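Local coordinates for protein purine nucleoside phosphorylase (Anopheles gambiae, PDB 2P4S) that catalyses the phosphorolytic cleavage of purine ribo- and deoxyribonucleosides, chiefly inosine and 2'-deoxyinosine, to the free base and pentose 1-phosphate in purine salvage, at residues L255-I268 with T355-I367. Residues are numbered along the deposited sequence; the frame is centred on the assembly and turned at random.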
loop_
_atom_site.group_PDB
_atom_site.type_symbol
_atom_site.label_atom_id
_atom_site.label_comp_id
_atom_site.label_asym_id
_atom_site.label_seq_id
_atom_site.Cartn_x
_atom_site.Cartn_y
_atom_site.Cartn_z
ATOM N N LEU A 255 -24.507 -19.111 -3.272
ATOM C CA LEU A 255 -25.261 -17.954 -3.786
ATOM C C LEU A 255 -24.803 -17.560 -5.177
ATOM O O LEU A 255 -25.627 -17.195 -6.030
ATOM C CB LEU A 255 -25.196 -16.754 -2.838
ATOM C CG LEU A 255 -25.964 -16.906 -1.508
ATOM C CD1 LEU A 255 -25.681 -15.750 -0.523
ATOM C CD2 LEU A 255 -27.494 -17.085 -1.776
ATOM N N ASN A 256 -23.490 -17.634 -5.417
ATOM C CA ASN A 256 -22.943 -17.442 -6.765
ATOM C C ASN A 256 -23.525 -18.448 -7.777
ATOM O O ASN A 256 -23.863 -18.067 -8.892
ATOM C CB ASN A 256 -21.412 -17.538 -6.760
ATOM C CG ASN A 256 -20.743 -16.234 -6.341
ATOM O OD1 ASN A 256 -19.518 -16.076 -6.465
ATOM N ND2 ASN A 256 -21.522 -15.301 -5.875
ATOM N N GLN A 257 -23.634 -19.712 -7.382
ATOM C CA GLN A 257 -24.319 -20.745 -8.198
ATOM C C GLN A 257 -25.803 -20.390 -8.485
ATOM O O GLN A 257 -26.275 -20.505 -9.631
ATOM C CB GLN A 257 -24.168 -22.154 -7.556
ATOM C CG GLN A 257 -24.606 -23.358 -8.502
ATOM C CD GLN A 257 -23.803 -23.342 -9.828
ATOM O OE1 GLN A 257 -22.572 -23.278 -9.789
ATOM N NE2 GLN A 257 -24.493 -23.323 -10.982
ATOM N N GLN A 258 -26.539 -19.917 -7.472
ATOM C CA GLN A 258 -27.962 -19.547 -7.687
ATOM C C GLN A 258 -28.109 -18.364 -8.674
ATOM O O GLN A 258 -28.993 -18.347 -9.549
ATOM C CB GLN A 258 -28.679 -19.298 -6.336
ATOM C CG GLN A 258 -30.184 -18.950 -6.454
ATOM C CD GLN A 258 -31.033 -20.035 -7.187
ATOM O OE1 GLN A 258 -30.613 -21.188 -7.325
ATOM N NE2 GLN A 258 -32.240 -19.647 -7.653
ATOM N N ALA A 259 -27.225 -17.380 -8.536
ATOM C CA ALA A 259 -27.087 -16.258 -9.492
ATOM C C ALA A 259 -26.937 -16.694 -10.948
ATOM O O ALA A 259 -27.507 -16.084 -11.869
ATOM C CB ALA A 259 -25.889 -15.356 -9.060
ATOM N N LYS A 260 -26.171 -17.749 -11.175
ATOM C CA LYS A 260 -26.007 -18.267 -12.526
ATOM C C LYS A 260 -27.317 -18.896 -13.052
ATOM O O LYS A 260 -27.620 -18.812 -14.234
ATOM C CB LYS A 260 -24.864 -19.276 -12.584
ATOM C CG LYS A 260 -23.479 -18.713 -12.313
ATOM C CD LYS A 260 -22.448 -19.836 -12.081
ATOM C CE LYS A 260 -21.044 -19.269 -11.989
ATOM N NZ LYS A 260 -19.946 -20.290 -11.654
ATOM N N VAL A 261 -28.072 -19.525 -12.156
ATOM C CA VAL A 261 -29.387 -20.079 -12.457
ATOM C C VAL A 261 -30.418 -18.968 -12.729
ATOM O O VAL A 261 -31.147 -19.036 -13.741
ATOM C CB VAL A 261 -29.870 -20.988 -11.299
ATOM C CG1 VAL A 261 -31.294 -21.483 -11.569
ATOM C CG2 VAL A 261 -28.893 -22.183 -11.100
ATOM N N ILE A 262 -30.437 -17.936 -11.865
ATOM C CA ILE A 262 -31.246 -16.758 -12.080
ATOM C C ILE A 262 -30.885 -16.061 -13.393
ATOM O O ILE A 262 -31.763 -15.653 -14.148
ATOM C CB ILE A 262 -31.090 -15.745 -10.861
ATOM C CG1 ILE A 262 -31.640 -16.369 -9.559
ATOM C CG2 ILE A 262 -31.649 -14.370 -11.231
ATOM C CD1 ILE A 262 -30.972 -15.856 -8.245
ATOM N N ALA A 263 -29.591 -15.925 -13.689
ATOM C CA ALA A 263 -29.176 -15.260 -14.931
ATOM C C ALA A 263 -29.864 -15.881 -16.114
ATOM O O ALA A 263 -30.368 -15.163 -16.984
ATOM C CB ALA A 263 -27.638 -15.308 -15.128
ATOM N N ARG A 264 -29.865 -17.218 -16.180
ATOM C CA ARG A 264 -30.553 -17.863 -17.304
ATOM C C ARG A 264 -32.110 -17.710 -17.248
ATOM O O ARG A 264 -32.742 -17.491 -18.291
ATOM C CB ARG A 264 -30.099 -19.337 -17.506
ATOM C CG ARG A 264 -30.624 -19.875 -18.814
ATOM C CD ARG A 264 -30.003 -21.145 -19.287
ATOM N NE ARG A 264 -30.732 -21.624 -20.448
ATOM C CZ ARG A 264 -30.833 -22.901 -20.793
ATOM N NH1 ARG A 264 -30.270 -23.888 -20.064
ATOM N NH2 ARG A 264 -31.523 -23.194 -21.879
ATOM N N GLN A 265 -32.714 -17.811 -16.056
ATOM C CA GLN A 265 -34.174 -17.556 -15.898
ATOM C C GLN A 265 -34.614 -16.201 -16.450
ATOM O O GLN A 265 -35.682 -16.102 -17.033
ATOM C CB GLN A 265 -34.624 -17.651 -14.444
ATOM C CG GLN A 265 -34.467 -19.046 -13.803
ATOM C CD GLN A 265 -34.632 -18.970 -12.269
ATOM O OE1 GLN A 265 -34.715 -17.862 -11.672
ATOM N NE2 GLN A 265 -34.693 -20.144 -11.621
ATOM N N ILE A 266 -33.783 -15.164 -16.287
ATOM C CA ILE A 266 -34.184 -13.811 -16.681
ATOM C C ILE A 266 -33.553 -13.338 -18.000
ATOM O O ILE A 266 -33.749 -12.200 -18.437
ATOM C CB ILE A 266 -34.036 -12.797 -15.511
ATOM C CG1 ILE A 266 -32.547 -12.587 -15.151
ATOM C CG2 ILE A 266 -34.876 -13.307 -14.324
ATOM C CD1 ILE A 266 -32.291 -11.528 -14.089
ATOM N N GLY A 267 -32.841 -14.238 -18.655
ATOM C CA GLY A 267 -32.377 -13.964 -20.014
ATOM C C GLY A 267 -31.070 -13.203 -20.114
ATOM O O GLY A 267 -30.779 -12.660 -21.158
ATOM N N ILE A 268 -30.281 -13.157 -19.039
ATOM C CA ILE A 268 -29.007 -12.415 -19.055
ATOM C C ILE A 268 -27.716 -13.269 -18.933
ATOM O O ILE A 268 -26.644 -12.745 -18.581
ATOM C CB ILE A 268 -28.970 -11.298 -17.967
ATOM C CG1 ILE A 268 -29.040 -11.917 -16.553
ATOM C CG2 ILE A 268 -30.038 -10.189 -18.291
ATOM C CD1 ILE A 268 -28.608 -10.974 -15.439
ATOM N N THR A 355 -33.647 -5.007 -14.901
ATOM C CA THR A 355 -32.826 -6.221 -14.801
ATOM C C THR A 355 -32.095 -6.394 -13.439
ATOM O O THR A 355 -32.174 -7.459 -12.796
ATOM C CB THR A 355 -31.754 -6.217 -15.954
ATOM O OG1 THR A 355 -32.419 -6.064 -17.210
ATOM C CG2 THR A 355 -30.943 -7.496 -15.981
ATOM N N LEU A 356 -31.375 -5.347 -13.035
ATOM C CA LEU A 356 -30.671 -5.336 -11.767
ATOM C C LEU A 356 -31.612 -5.638 -10.609
ATOM O O LEU A 356 -31.278 -6.434 -9.737
ATOM C CB LEU A 356 -29.949 -3.997 -11.560
ATOM C CG LEU A 356 -28.784 -3.650 -12.538
ATOM C CD1 LEU A 356 -28.565 -2.121 -12.607
ATOM C CD2 LEU A 356 -27.501 -4.322 -12.142
ATOM N N GLY A 357 -32.810 -5.055 -10.647
ATOM C CA GLY A 357 -33.801 -5.236 -9.566
ATOM C C GLY A 357 -34.347 -6.656 -9.514
ATOM O O GLY A 357 -34.405 -7.277 -8.451
ATOM N N GLU A 358 -34.717 -7.174 -10.679
ATOM C CA GLU A 358 -35.176 -8.558 -10.817
ATOM C C GLU A 358 -34.120 -9.551 -10.341
ATOM O O GLU A 358 -34.417 -10.467 -9.565
ATOM C CB GLU A 358 -35.550 -8.825 -12.270
ATOM C CG GLU A 358 -36.273 -10.157 -12.500
ATOM C CD GLU A 358 -37.587 -10.302 -11.685
ATOM O OE1 GLU A 358 -38.398 -9.330 -11.651
ATOM O OE2 GLU A 358 -37.800 -11.384 -11.073
ATOM N N PHE A 359 -32.877 -9.335 -10.782
ATOM C CA PHE A 359 -31.704 -10.166 -10.390
ATOM C C PHE A 359 -31.501 -10.163 -8.891
ATOM O O PHE A 359 -31.474 -11.210 -8.248
ATOM C CB PHE A 359 -30.428 -9.700 -11.170
ATOM C CG PHE A 359 -29.161 -10.485 -10.845
ATOM C CD1 PHE A 359 -28.931 -11.754 -11.409
ATOM C CD2 PHE A 359 -28.201 -9.953 -9.991
ATOM C CE1 PHE A 359 -27.755 -12.472 -11.128
ATOM C CE2 PHE A 359 -27.000 -10.665 -9.717
ATOM C CZ PHE A 359 -26.787 -11.929 -10.280
ATOM N N VAL A 360 -31.394 -8.977 -8.310
ATOM C CA VAL A 360 -31.193 -8.887 -6.861
ATOM C C VAL A 360 -32.381 -9.450 -6.036
ATOM O O VAL A 360 -32.201 -10.106 -5.001
ATOM C CB VAL A 360 -30.819 -7.448 -6.421
ATOM C CG1 VAL A 360 -30.849 -7.309 -4.866
ATOM C CG2 VAL A 360 -29.409 -7.106 -6.957
ATOM N N SER A 361 -33.576 -9.162 -6.515
ATOM C CA SER A 361 -34.821 -9.632 -5.919
ATOM C C SER A 361 -34.932 -11.169 -5.874
ATOM O O SER A 361 -35.317 -11.758 -4.854
ATOM C CB SER A 361 -35.961 -8.988 -6.724
ATOM O OG SER A 361 -37.180 -9.428 -6.245
ATOM N N ARG A 362 -34.534 -11.829 -6.958
ATOM C CA ARG A 362 -34.412 -13.296 -6.965
ATOM C C ARG A 362 -33.340 -13.892 -6.051
ATOM O O ARG A 362 -33.590 -14.944 -5.462
ATOM C CB ARG A 362 -34.298 -13.810 -8.383
ATOM C CG ARG A 362 -35.532 -13.487 -9.148
ATOM C CD ARG A 362 -35.688 -14.277 -10.393
ATOM N NE ARG A 362 -36.871 -13.807 -11.126
ATOM C CZ ARG A 362 -37.528 -14.524 -12.038
ATOM N NH1 ARG A 362 -37.102 -15.748 -12.358
ATOM N NH2 ARG A 362 -38.589 -14.004 -12.657
ATOM N N ILE A 363 -32.169 -13.235 -5.906
ATOM C CA ILE A 363 -31.187 -13.655 -4.871
ATOM C C ILE A 363 -31.705 -13.562 -3.445
ATOM O O ILE A 363 -31.528 -14.487 -2.654
ATOM C CB ILE A 363 -29.789 -12.937 -4.980
ATOM C CG1 ILE A 363 -28.917 -13.662 -6.021
ATOM C CG2 ILE A 363 -28.983 -13.031 -3.659
ATOM C CD1 ILE A 363 -28.808 -12.837 -7.246
ATOM N N VAL A 364 -32.335 -12.446 -3.113
ATOM C CA VAL A 364 -32.886 -12.243 -1.764
ATOM C C VAL A 364 -33.988 -13.292 -1.499
ATOM O O VAL A 364 -34.088 -13.864 -0.382
ATOM C CB VAL A 364 -33.438 -10.779 -1.634
ATOM C CG1 VAL A 364 -34.303 -10.616 -0.371
ATOM C CG2 VAL A 364 -32.299 -9.790 -1.644
ATOM N N LYS A 365 -34.820 -13.531 -2.523
ATOM C CA LYS A 365 -35.852 -14.569 -2.438
ATOM C C LYS A 365 -35.248 -15.954 -2.165
ATOM O O LYS A 365 -35.759 -16.695 -1.341
ATOM C CB LYS A 365 -36.713 -14.547 -3.697
ATOM C CG LYS A 365 -37.634 -15.784 -3.907
ATOM C CD LYS A 365 -38.080 -15.834 -5.399
ATOM C CE LYS A 365 -39.389 -16.642 -5.571
ATOM N NZ LYS A 365 -39.129 -18.111 -5.611
ATOM N N HIS A 366 -34.123 -16.275 -2.794
ATOM C CA HIS A 366 -33.427 -17.508 -2.502
ATOM C C HIS A 366 -32.886 -17.603 -1.028
ATOM O O HIS A 366 -33.045 -18.629 -0.328
ATOM C CB HIS A 366 -32.304 -17.732 -3.532
ATOM C CG HIS A 366 -31.575 -19.034 -3.349
ATOM N ND1 HIS A 366 -32.109 -20.246 -3.743
ATOM C CD2 HIS A 366 -30.379 -19.313 -2.772
ATOM C CE1 HIS A 366 -31.251 -21.211 -3.440
ATOM N NE2 HIS A 366 -30.200 -20.668 -2.848
ATOM N N ILE A 367 -32.232 -16.528 -0.574
ATOM C CA ILE A 367 -31.752 -16.438 0.807
ATOM C C ILE A 367 -32.929 -16.649 1.783
ATOM O O ILE A 367 -32.806 -17.343 2.793
ATOM C CB ILE A 367 -31.094 -15.064 1.067
ATOM C CG1 ILE A 367 -29.788 -14.945 0.254
ATOM C CG2 ILE A 367 -30.934 -14.818 2.577
ATOM C CD1 ILE A 367 -29.203 -13.531 0.119
HETATM O O HOH W 1 -34.097 -17.518 -6.750
#
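Arg362 runs along helix 255-265 from Ile262 to Gln265 and Ile266. Its CB packs on Ile262 CG1, 3.9 Å away, and CD runs on past Ile262 CG2. CG stands beside the backbone N (chi1 -63°) and the chain is extended as far as NE, which carries the charged end to the C-terminal end of the other helix. There NE donates a nearly straight hydrogen bond of 2.6 Å, part of a salt bridge, to the anti lone pair of Glu358 OE2; NH2 adds a weak bond to the same oxygen. NH1 gives a longer bond of 3.3 Å to Gln265 OE1, approaching from above the carbonyl plane. Both oxygens lie in the guanidinium plane, while Ile266 CG2 sits over the centre of one face, 3.7 Å from Arg362 CZ. A flat cation suits this place: its N-H groups point out from the edge, while its face can lie against a methyl.

Nearer the start of helix 255-265, Gln258 lies flat on His366. Its CG is 3.5 Å from the ring centroid in a CH-pi contact, and the amide plane is only 9° from the ring plane. A water links Gln258 NE2 to Arg362 O. Deeper in, small Ala259 admits Phe359, whose CZ reaches its CB at 3.7 Å. Ile266 CD1 packs on Phe359 CB, near the ring plane, and Ile363 CD1 lies over one face toward its rim. Ile262 CD1 meets Ile363 CG1 at 3.7 Å, and Leu255 CD2 meets Ile367 CG1. Phe359 stacks edge-to-face with Phe323, while Ala259 and Ile363 touch Phe321 of the same strand. Gly267 takes the positive phi of a Schellman motif.

Two roughly antiparallel helices (134°, axes 9.9 Å apart) thus pack on the sheet, away from the phosphate and nucleoside sites, grading from an apolar seam to a polar margin where Glu358 probably balances much of Arg362's charge.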